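Local structure of putative oxidoreductase molybdopterin-binding subunit (Sulfolobus tokodaii, 4ZOH) at residues Ile3-Arg9 against Val597-Leu602; Ala447-Ala451 against Ile465-Trp469; Asp592-Ile598 against Thr665-Ile670. The protein probably serves as the molybdopterin cytosine dinucleotide-binding subunit of a molybdenum hydroxylase related to xanthine dehydrogenase and aldehyde oxidase. One frame throughout, in Å; residues are numbered along the deposited sequence.

Contact 1 (Ile3-Arg9 against Val597-Leu602); sequences IGKPIKR and VINPLL. With MCN (pterin cytosine dinucleotide), chain D.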
# COMPACT_ATOMS: atom_id res chain seq x y z
N ILE A 3 1.63 -27.30 23.33
CA ILE A 3 2.96 -26.95 23.91
C ILE A 3 3.80 -28.26 24.00
O ILE A 3 3.31 -29.24 24.54
CB ILE A 3 2.84 -26.25 25.27
CG1 ILE A 3 2.16 -24.86 25.12
CG2 ILE A 3 4.23 -26.01 25.89
CD1 ILE A 3 1.75 -24.19 26.45
N GLY A 4 5.00 -28.27 23.43
CA GLY A 4 5.92 -29.37 23.54
C GLY A 4 5.88 -30.16 22.26
O GLY A 4 6.77 -30.94 22.01
N LYS A 5 4.91 -29.88 21.40
CA LYS A 5 4.87 -30.59 20.11
C LYS A 5 5.58 -29.86 18.99
O LYS A 5 5.55 -28.55 18.92
CB LYS A 5 3.42 -30.80 19.68
CG LYS A 5 2.53 -31.39 20.75
CD LYS A 5 2.75 -32.89 20.90
CE LYS A 5 1.63 -33.47 21.77
NZ LYS A 5 0.37 -33.58 20.97
N PRO A 6 6.19 -30.67 18.07
CA PRO A 6 6.85 -30.04 16.91
C PRO A 6 5.80 -29.54 15.91
O PRO A 6 5.77 -30.00 14.79
CB PRO A 6 7.70 -31.20 16.33
CG PRO A 6 6.95 -32.51 16.74
CD PRO A 6 6.14 -32.16 17.97
N ILE A 7 4.98 -28.57 16.31
CA ILE A 7 3.94 -28.01 15.41
C ILE A 7 4.53 -27.26 14.23
O ILE A 7 5.45 -26.42 14.41
CB ILE A 7 2.98 -27.12 16.23
CG1 ILE A 7 2.28 -27.96 17.34
CG2 ILE A 7 2.01 -26.40 15.32
CD1 ILE A 7 1.39 -29.14 16.88
N LYS A 8 4.09 -27.59 13.01
CA LYS A 8 4.70 -26.94 11.82
C LYS A 8 4.28 -25.44 11.76
O LYS A 8 3.23 -25.07 12.29
CB LYS A 8 4.34 -27.67 10.52
CG LYS A 8 4.90 -29.10 10.42
CD LYS A 8 4.32 -29.85 9.23
CE LYS A 8 2.82 -30.10 9.27
NZ LYS A 8 2.34 -31.21 10.16
N ARG A 9 5.04 -24.61 11.05
CA ARG A 9 4.91 -23.10 11.18
C ARG A 9 3.67 -22.62 10.49
O ARG A 9 3.40 -22.92 9.26
CB ARG A 9 6.15 -22.37 10.64
CG ARG A 9 7.38 -22.58 11.52
CD ARG A 9 8.37 -21.41 11.44
NE ARG A 9 8.47 -20.84 10.07
CZ ARG A 9 8.97 -19.65 9.77
NH1 ARG A 9 9.57 -18.90 10.74
NH2 ARG A 9 8.94 -19.23 8.49
N VAL A 597 10.68 -26.81 26.43
CA VAL A 597 10.75 -26.58 25.00
C VAL A 597 9.32 -26.44 24.49
O VAL A 597 8.52 -27.38 24.55
CB VAL A 597 11.57 -27.65 24.25
CG1 VAL A 597 11.64 -27.34 22.75
CG2 VAL A 597 12.99 -27.71 24.80
N ILE A 598 8.97 -25.24 24.01
CA ILE A 598 7.60 -24.97 23.49
C ILE A 598 7.36 -25.70 22.16
O ILE A 598 6.24 -26.24 21.86
CB ILE A 598 7.35 -23.44 23.37
CG1 ILE A 598 7.76 -22.70 24.67
CG2 ILE A 598 5.94 -23.17 22.96
CD1 ILE A 598 6.92 -23.05 25.90
N ASN A 599 8.40 -25.78 21.37
CA ASN A 599 8.28 -26.32 20.02
C ASN A 599 9.66 -26.85 19.60
O ASN A 599 10.55 -26.07 19.18
CB ASN A 599 7.69 -25.32 19.01
CG ASN A 599 7.42 -25.97 17.62
OD1 ASN A 599 8.20 -26.78 17.12
ND2 ASN A 599 6.34 -25.56 16.99
N PRO A 600 9.84 -28.19 19.72
CA PRO A 600 11.16 -28.82 19.41
C PRO A 600 11.58 -28.66 17.99
O PRO A 600 12.78 -28.59 17.72
CB PRO A 600 10.96 -30.34 19.75
CG PRO A 600 9.77 -30.36 20.65
CD PRO A 600 8.95 -29.09 20.48
N LEU A 601 10.63 -28.60 17.04
CA LEU A 601 11.03 -28.40 15.65
C LEU A 601 11.75 -27.01 15.43
O LEU A 601 12.78 -26.92 14.80
CB LEU A 601 9.79 -28.52 14.73
CG LEU A 601 9.98 -28.36 13.24
CD1 LEU A 601 10.80 -29.53 12.64
CD2 LEU A 601 8.61 -28.25 12.57
N LEU A 602 11.15 -25.97 15.98
CA LEU A 602 11.57 -24.54 15.86
C LEU A 602 12.77 -24.31 16.74
O LEU A 602 13.72 -23.67 16.31
CB LEU A 602 10.38 -23.65 16.31
CG LEU A 602 9.57 -23.24 15.07
CD1 LEU A 602 9.17 -24.43 14.20
CD2 LEU A 602 8.36 -22.50 15.61
N1 MCN D . 11.90 -22.05 21.45
C2 MCN D . 11.16 -23.05 22.07
N3 MCN D . 11.41 -23.42 23.37
C4 MCN D . 12.43 -22.76 24.05
C5 MCN D . 13.18 -21.76 23.44
C6 MCN D . 12.90 -21.38 22.13
O2 MCN D . 10.25 -23.66 21.50
N4 MCN D . 12.65 -23.13 25.30
C1' MCN D . 11.55 -21.72 20.07
C2D MCN D . 10.53 -20.57 20.06
O2' MCN D . 9.21 -21.02 20.02
C3' MCN D . 10.82 -19.89 18.75
C4D MCN D . 12.29 -19.87 18.81
O4D MCN D . 12.66 -21.20 19.38
O3' MCN D . 10.40 -20.62 17.65
C5' MCN D . 12.34 -18.67 19.74
O5' MCN D . 13.52 -18.52 20.27
PA MCN D . 13.82 -17.52 21.52
O1A MCN D . 12.71 -17.01 22.30
O2A MCN D . 14.92 -18.32 22.15
O3A MCN D . 14.60 -16.35 20.59
PB MCN D . 13.79 -15.17 19.85
O1B MCN D . 13.64 -14.03 20.84
O2B MCN D . 12.55 -15.57 19.18
O3B MCN D . 14.80 -14.85 18.76
C10 MCN D . 15.87 -13.87 18.90
C9' MCN D . 17.19 -14.46 18.47
C8' MCN D . 18.23 -13.47 18.34
S8' MCN D . 18.61 -12.42 19.69
C7' MCN D . 19.03 -13.39 17.24
S7' MCN D . 20.42 -12.27 17.12
C6' MCN D . 18.91 -14.31 16.12
C7 MCN D . 18.10 -15.58 16.56
O9' MCN D . 16.95 -15.13 17.23
N5' MCN D . 18.36 -13.68 14.92
C4A MCN D . 17.61 -14.38 13.95
N8' MCN D . 17.69 -16.36 15.35
C4B MCN D . 17.31 -15.76 14.19
N1' MCN D . 16.65 -16.50 13.30
C2' MCN D . 16.22 -15.93 12.18
N2' MCN D . 15.55 -16.69 11.33
N3' MCN D . 16.47 -14.56 11.85
C4' MCN D . 17.21 -13.75 12.75
O4' MCN D . 17.46 -12.55 12.47
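Behind the pocket that holds the cytosine end of the pterin cytosine dinucleotide, Gly4 and Ile7 of the N-terminal segment are hydrogen-bonded to Ile598 and Asn599 of the pocket wall. Gly4 N donates to Ile598 O at 2.9 Å, and Gly4 CA brings a C-H to Val597 O at 3.4 Å. Glycine suits the spot because phi is 102°, where a CB would be pressed against the carbonyl oxygen of Ile3. Next to it, Ile3 CG2 lies alongside Ile598 CD1 at 4.0 Å, both side chains pointing the same way.

Asn599 uses both ends of its amide. With CG anti to the backbone N (chi1 -173°), the group is carried over to the 3-9 segment, where ND2 donates to Ile7 O at 2.9 Å. This bond is nearly straight (170°), reaches a lone pair in the carbonyl plane and lies in the amide plane as well; Gln452 OE1 is a further partner of ND2. On the other end, OD1 accepts from Leu602 N at 3.3 Å, the donor standing above the carbonyl plane, so Asn599 is the N-cap of helix 600-619. Pro600 follows naturally, since a first helical turn needs no N-H there. The backbone at this helix start reads the cytosine: Ile598 N donates to MCN N3 at 3.1 Å, and Asn599 N to MCN O2 at 2.8 Å.

Pro6, centre of an inverse gamma turn, rests its CB on Leu601 CB at 3.8 Å. Farther along, Arg9 lays the aliphatic CG against Leu602 CD1, while its guanidinium group pairs with Asp12 and bonds to the backbone of another protein chain; the Arg9 side chain lies near a bound iron-sulfur cluster.

Contact 2 (Ala447-Ala451 against Ile465-Trp469); sequences ATAFA and IEVRW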
# COMPACT_ATOMS: atom_id res chain seq x y z
N ALA A 447 5.47 -16.81 16.47
CA ALA A 447 4.02 -16.68 16.32
C ALA A 447 3.37 -18.10 16.43
O ALA A 447 2.30 -18.26 17.01
CB ALA A 447 3.64 -15.97 15.02
N THR A 448 4.00 -19.11 15.83
CA THR A 448 3.51 -20.51 15.95
C THR A 448 3.54 -20.90 17.43
O THR A 448 2.56 -21.41 17.94
CB THR A 448 4.39 -21.48 15.15
OG1 THR A 448 4.16 -21.24 13.76
CG2 THR A 448 4.03 -22.91 15.46
N ALA A 449 4.63 -20.61 18.13
CA ALA A 449 4.70 -20.90 19.56
C ALA A 449 3.62 -20.16 20.33
O ALA A 449 2.97 -20.73 21.27
CB ALA A 449 6.12 -20.67 20.08
N PHE A 450 3.29 -18.95 19.85
CA PHE A 450 2.28 -18.18 20.57
C PHE A 450 0.91 -18.81 20.38
O PHE A 450 0.05 -18.82 21.29
CB PHE A 450 2.32 -16.67 20.20
CG PHE A 450 3.57 -15.98 20.64
CD1 PHE A 450 4.32 -16.46 21.75
CD2 PHE A 450 4.02 -14.85 20.00
CE1 PHE A 450 5.50 -15.81 22.18
CE2 PHE A 450 5.17 -14.18 20.45
CZ PHE A 450 5.91 -14.66 21.52
N ALA A 451 0.68 -19.27 19.16
CA ALA A 451 -0.59 -19.88 18.81
C ALA A 451 -0.75 -21.23 19.64
O ALA A 451 -1.79 -21.45 20.20
CB ALA A 451 -0.65 -20.13 17.31
N ILE A 465 -6.48 -19.37 16.24
CA ILE A 465 -5.70 -18.32 16.87
C ILE A 465 -4.81 -17.71 15.77
O ILE A 465 -3.73 -18.24 15.47
CB ILE A 465 -4.76 -18.82 18.01
CG1 ILE A 465 -5.46 -19.77 19.07
CG2 ILE A 465 -3.97 -17.65 18.63
CD1 ILE A 465 -6.69 -19.17 19.77
N GLU A 466 -5.28 -16.64 15.16
CA GLU A 466 -4.47 -15.82 14.30
C GLU A 466 -3.46 -15.02 15.18
O GLU A 466 -3.85 -14.45 16.18
CB GLU A 466 -5.33 -14.83 13.51
CG GLU A 466 -4.44 -14.11 12.44
CD GLU A 466 -5.09 -12.93 11.68
OE1 GLU A 466 -6.27 -12.52 11.92
OE2 GLU A 466 -4.37 -12.40 10.78
N VAL A 467 -2.20 -14.99 14.78
CA VAL A 467 -1.21 -14.26 15.54
C VAL A 467 -0.63 -13.14 14.67
O VAL A 467 -0.14 -13.41 13.54
CB VAL A 467 -0.08 -15.19 16.00
CG1 VAL A 467 0.95 -14.43 16.87
CG2 VAL A 467 -0.66 -16.37 16.80
N ARG A 468 -0.68 -11.90 15.21
CA ARG A 468 -0.22 -10.68 14.51
C ARG A 468 0.80 -9.94 15.35
O ARG A 468 0.86 -10.13 16.56
CB ARG A 468 -1.45 -9.79 14.25
CG ARG A 468 -2.42 -10.42 13.25
CD ARG A 468 -1.91 -10.21 11.83
NE ARG A 468 -2.05 -8.78 11.49
CZ ARG A 468 -1.06 -7.91 11.23
NH1 ARG A 468 0.19 -8.32 11.29
NH2 ARG A 468 -1.35 -6.61 10.98
N TRP A 469 1.63 -9.11 14.73
CA TRP A 469 2.63 -8.29 15.42
C TRP A 469 3.11 -7.18 14.47
O TRP A 469 2.81 -7.28 13.27
CB TRP A 469 3.87 -9.15 15.81
CG TRP A 469 4.72 -9.73 14.67
CD1 TRP A 469 5.85 -9.18 14.17
CD2 TRP A 469 4.54 -10.98 13.97
NE1 TRP A 469 6.38 -9.97 13.19
CE2 TRP A 469 5.59 -11.08 13.03
CE3 TRP A 469 3.57 -11.99 14.00
CZ2 TRP A 469 5.75 -12.17 12.15
CZ3 TRP A 469 3.70 -13.10 13.09
CH2 TRP A 469 4.81 -13.17 12.18
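Val467 sits beneath the helix with one methyl on each of two neighbouring sites. CG1 is anti to the backbone N (chi1 -177°), which brings it to Ala447 CB at 3.6 Å and also to the edge of the Phe450 ring, near the ring plane. The same torsion turns CG2 to the backbone N side, where it lies 3.5 Å from Ala447 O and against Ala451 CB at 3.8 Å. A beta-branched residue suits this place because its two methyls fill both sites without a longer chain.

Alanines suit the helix face for the complementary reason: their methyls let the backbones come close, with Ala447 CA and Val467 CA 5.8 Å apart. Trp469 closes one end. Its CG stands between the backbone N and the carbonyl carbon (chi1 65°), and the indole brings CZ3 to Ala447 CB at 3.5 Å, the methyl approaching obliquely; NE1 makes a weak hydrogen bond to Pro441 O. At the other end Ile465 divides its branches, CG2 lying 4.1 Å from Ala451 CA while the rest of the side chain leads away along the helix to Ala454, Ala455 and Leu458.

Residues alternate along the strand, so Glu466 and Arg468 point to the opposite face, where they form salt bridges with Lys178 and Glu473 of the second subunit, respectively. The segment axes pass 8.3 Å apart at 143°, the helix running roughly back against the strand, as expected for a beta-alpha-beta crossover in which helix 446-458 connects the parallel strands 433-437 and 465-468 and packs on their sheet.

Contact 3 (Asp592-Ile598 against Thr665-Ile670); sequences DDVGTVI and TGSKGI. With MCN (pterin cytosine dinucleotide), chain D.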
# COMPACT_ATOMS: atom_id res chain seq x y z
N ASP A 592 21.44 -29.42 24.73
CA ASP A 592 21.07 -28.14 25.37
C ASP A 592 20.05 -28.29 26.48
O ASP A 592 19.15 -29.15 26.44
CB ASP A 592 20.48 -27.17 24.33
CG ASP A 592 21.49 -26.73 23.25
OD1 ASP A 592 22.70 -26.63 23.49
OD2 ASP A 592 21.06 -26.52 22.08
N ASP A 593 20.12 -27.43 27.48
CA ASP A 593 19.00 -27.39 28.39
C ASP A 593 18.44 -25.97 28.36
O ASP A 593 19.06 -25.04 28.89
CB ASP A 593 19.39 -27.83 29.81
CG ASP A 593 18.21 -27.76 30.81
OD1 ASP A 593 17.11 -27.25 30.45
OD2 ASP A 593 18.36 -28.20 31.99
N VAL A 594 17.28 -25.83 27.73
CA VAL A 594 16.66 -24.52 27.55
C VAL A 594 15.35 -24.41 28.27
O VAL A 594 14.45 -23.61 27.88
CB VAL A 594 16.56 -24.08 26.05
CG1 VAL A 594 17.94 -23.73 25.50
CG2 VAL A 594 15.84 -25.13 25.17
N GLY A 595 15.22 -25.17 29.36
CA GLY A 595 13.96 -25.18 30.10
C GLY A 595 12.88 -25.91 29.30
O GLY A 595 13.21 -26.69 28.37
N THR A 596 11.60 -25.69 29.64
CA THR A 596 10.49 -26.16 28.79
C THR A 596 10.71 -25.80 27.31
O THR A 596 10.96 -24.61 27.00
CB THR A 596 9.17 -25.59 29.27
OG1 THR A 596 9.17 -25.64 30.70
CG2 THR A 596 7.93 -26.40 28.69
N VAL A 597 10.68 -26.81 26.43
CA VAL A 597 10.75 -26.58 25.00
C VAL A 597 9.32 -26.44 24.49
O VAL A 597 8.52 -27.38 24.55
CB VAL A 597 11.57 -27.65 24.25
CG1 VAL A 597 11.64 -27.34 22.75
CG2 VAL A 597 12.99 -27.71 24.80
N ILE A 598 8.97 -25.24 24.01
CA ILE A 598 7.60 -24.97 23.49
C ILE A 598 7.36 -25.70 22.16
O ILE A 598 6.24 -26.24 21.86
CB ILE A 598 7.35 -23.44 23.37
CG1 ILE A 598 7.76 -22.70 24.67
CG2 ILE A 598 5.94 -23.17 22.96
CD1 ILE A 598 6.92 -23.05 25.90
N THR A 665 6.02 -19.68 31.30
CA THR A 665 6.20 -20.66 30.22
C THR A 665 7.16 -21.77 30.67
O THR A 665 7.17 -22.82 30.05
CB THR A 665 6.76 -20.02 28.93
OG1 THR A 665 8.04 -19.44 29.23
CG2 THR A 665 5.80 -18.94 28.43
N GLY A 666 7.98 -21.52 31.72
CA GLY A 666 9.12 -22.41 32.09
C GLY A 666 10.31 -22.45 31.14
O GLY A 666 11.35 -23.12 31.41
N SER A 667 10.22 -21.70 30.03
CA SER A 667 11.21 -21.75 28.95
C SER A 667 12.38 -20.76 29.15
O SER A 667 12.23 -19.73 29.78
CB SER A 667 10.50 -21.38 27.63
OG SER A 667 10.13 -19.99 27.61
N LYS A 668 13.54 -21.07 28.57
CA LYS A 668 14.65 -20.18 28.47
C LYS A 668 14.91 -20.02 26.97
O LYS A 668 14.45 -20.87 26.17
CB LYS A 668 15.93 -20.79 29.15
CG LYS A 668 15.60 -21.34 30.55
CD LYS A 668 16.85 -21.77 31.34
CE LYS A 668 16.50 -22.23 32.78
NZ LYS A 668 17.84 -22.37 33.49
N GLY A 669 15.69 -18.99 26.61
CA GLY A 669 15.99 -18.75 25.23
C GLY A 669 17.04 -19.62 24.60
O GLY A 669 18.08 -19.95 25.23
N ILE A 670 16.81 -19.94 23.33
CA ILE A 670 17.78 -20.66 22.54
C ILE A 670 18.20 -19.89 21.28
O ILE A 670 19.12 -20.33 20.52
CB ILE A 670 17.14 -22.04 22.09
CG1 ILE A 670 18.25 -23.02 21.63
CG2 ILE A 670 16.13 -21.80 20.93
CD1 ILE A 670 17.86 -24.50 21.54
N1 MCN D . 11.90 -22.05 21.45
C2 MCN D . 11.16 -23.05 22.07
N3 MCN D . 11.41 -23.42 23.37
C4 MCN D . 12.43 -22.76 24.05
C5 MCN D . 13.18 -21.76 23.44
C6 MCN D . 12.90 -21.38 22.13
O2 MCN D . 10.25 -23.66 21.50
N4 MCN D . 12.65 -23.13 25.30
C1' MCN D . 11.55 -21.72 20.07
C2D MCN D . 10.53 -20.57 20.06
O2' MCN D . 9.21 -21.02 20.02
C3' MCN D . 10.82 -19.89 18.75
C4D MCN D . 12.29 -19.87 18.81
O4D MCN D . 12.66 -21.20 19.38
O3' MCN D . 10.40 -20.62 17.65
C5' MCN D . 12.34 -18.67 19.74
O5' MCN D . 13.52 -18.52 20.27
PA MCN D . 13.82 -17.52 21.52
O1A MCN D . 12.71 -17.01 22.30
O2A MCN D . 14.92 -18.32 22.15
O3A MCN D . 14.60 -16.35 20.59
PB MCN D . 13.79 -15.17 19.85
O1B MCN D . 13.64 -14.03 20.84
O2B MCN D . 12.55 -15.57 19.18
O3B MCN D . 14.80 -14.85 18.76
C10 MCN D . 15.87 -13.87 18.90
C9' MCN D . 17.19 -14.46 18.47
C8' MCN D . 18.23 -13.47 18.34
S8' MCN D . 18.61 -12.42 19.69
C7' MCN D . 19.03 -13.39 17.24
S7' MCN D . 20.42 -12.27 17.12
C6' MCN D . 18.91 -14.31 16.12
C7 MCN D . 18.10 -15.58 16.56
O9' MCN D . 16.95 -15.13 17.23
N5' MCN D . 18.36 -13.68 14.92
C4A MCN D . 17.61 -14.38 13.95
N8' MCN D . 17.69 -16.36 15.35
C4B MCN D . 17.31 -15.76 14.19
N1' MCN D . 16.65 -16.50 13.30
C2' MCN D . 16.22 -15.93 12.18
N2' MCN D . 15.55 -16.69 11.33
N3' MCN D . 16.47 -14.56 11.85
C4' MCN D . 17.21 -13.75 12.75
O4' MCN D . 17.46 -12.55 12.47
O HOH W 1 18.04 -24.88 31.81
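Asp592 begins the contact at the end of strand 583-593, its OD2 lying 3.8 Å from Ile670 CD1 as the two side chains cross at about a right angle. The carboxylate is held by His571 at OD1 and Trp653 at OD2. Asp593 turns inward on its own segment: OD1 accepts from Gly595 N at 3.0 Å, forming an Asx turn that bends the chain out of the strand. A water links its backbone oxygen to Lys668 NZ, whose main partners are Thr566 O and Asp381.

Val594 O takes Lys668 N at 2.8 Å from above the carbonyl plane, while Val594 CG1 packs on Ile670 CB at 3.9 Å. Gly595 forms a single beta bridge with Ser667; a CB here would run into Gly666 O, and one on Gly666 would strike Thr596 OG1, so both glycines let the loops lie close. Thr596 N then donates to Gly666 O at 3.1 Å.

These loops form part of the cytosine site of the dinucleotide pocket. MCN N4 donates to Thr596 O at 2.8 Å and to Lys668 O at 3.0 Å, with a weak third bond to Val594 O, a set of acceptors suited to an amino group. Ile670 N holds the phosphate oxygen O2A, and Ile670 CG2 touches MCN C6 at 3.5 Å. Trimming Ile670 to an alanine would keep CB on the Val594 methyl but is likely to open a gap where CG2 met C6 and where CD1 reached Asp592. Last in the segment, Ile598 sets CG1 against Ser667 CB.

Overall arrangement
Contacts 1 and 3 share Val597 and Ile598 and both meet the dinucleotide: the shared Ile598 N reaches N3, contact 1 adds O2, and contact 3 adds the amino group and a phosphate oxygen. Contact 3 is joined by backbone bonds between loops with close-packed glycines, while contact 1 adds an asparagine side-chain bond. Contact 3 is buried and no other protein chain touches it, whereas contact 1 is partly buried and its Arg9 end meets another protein. Contact 2, also buried, is purely apolar across its helix and strand, its charges lying on the outer face at the second subunit. Helix 446-458 ties it to the pocket: Thr448 packs on Arg9 and Asn599, and Ala449 CB on Ile598 CG2.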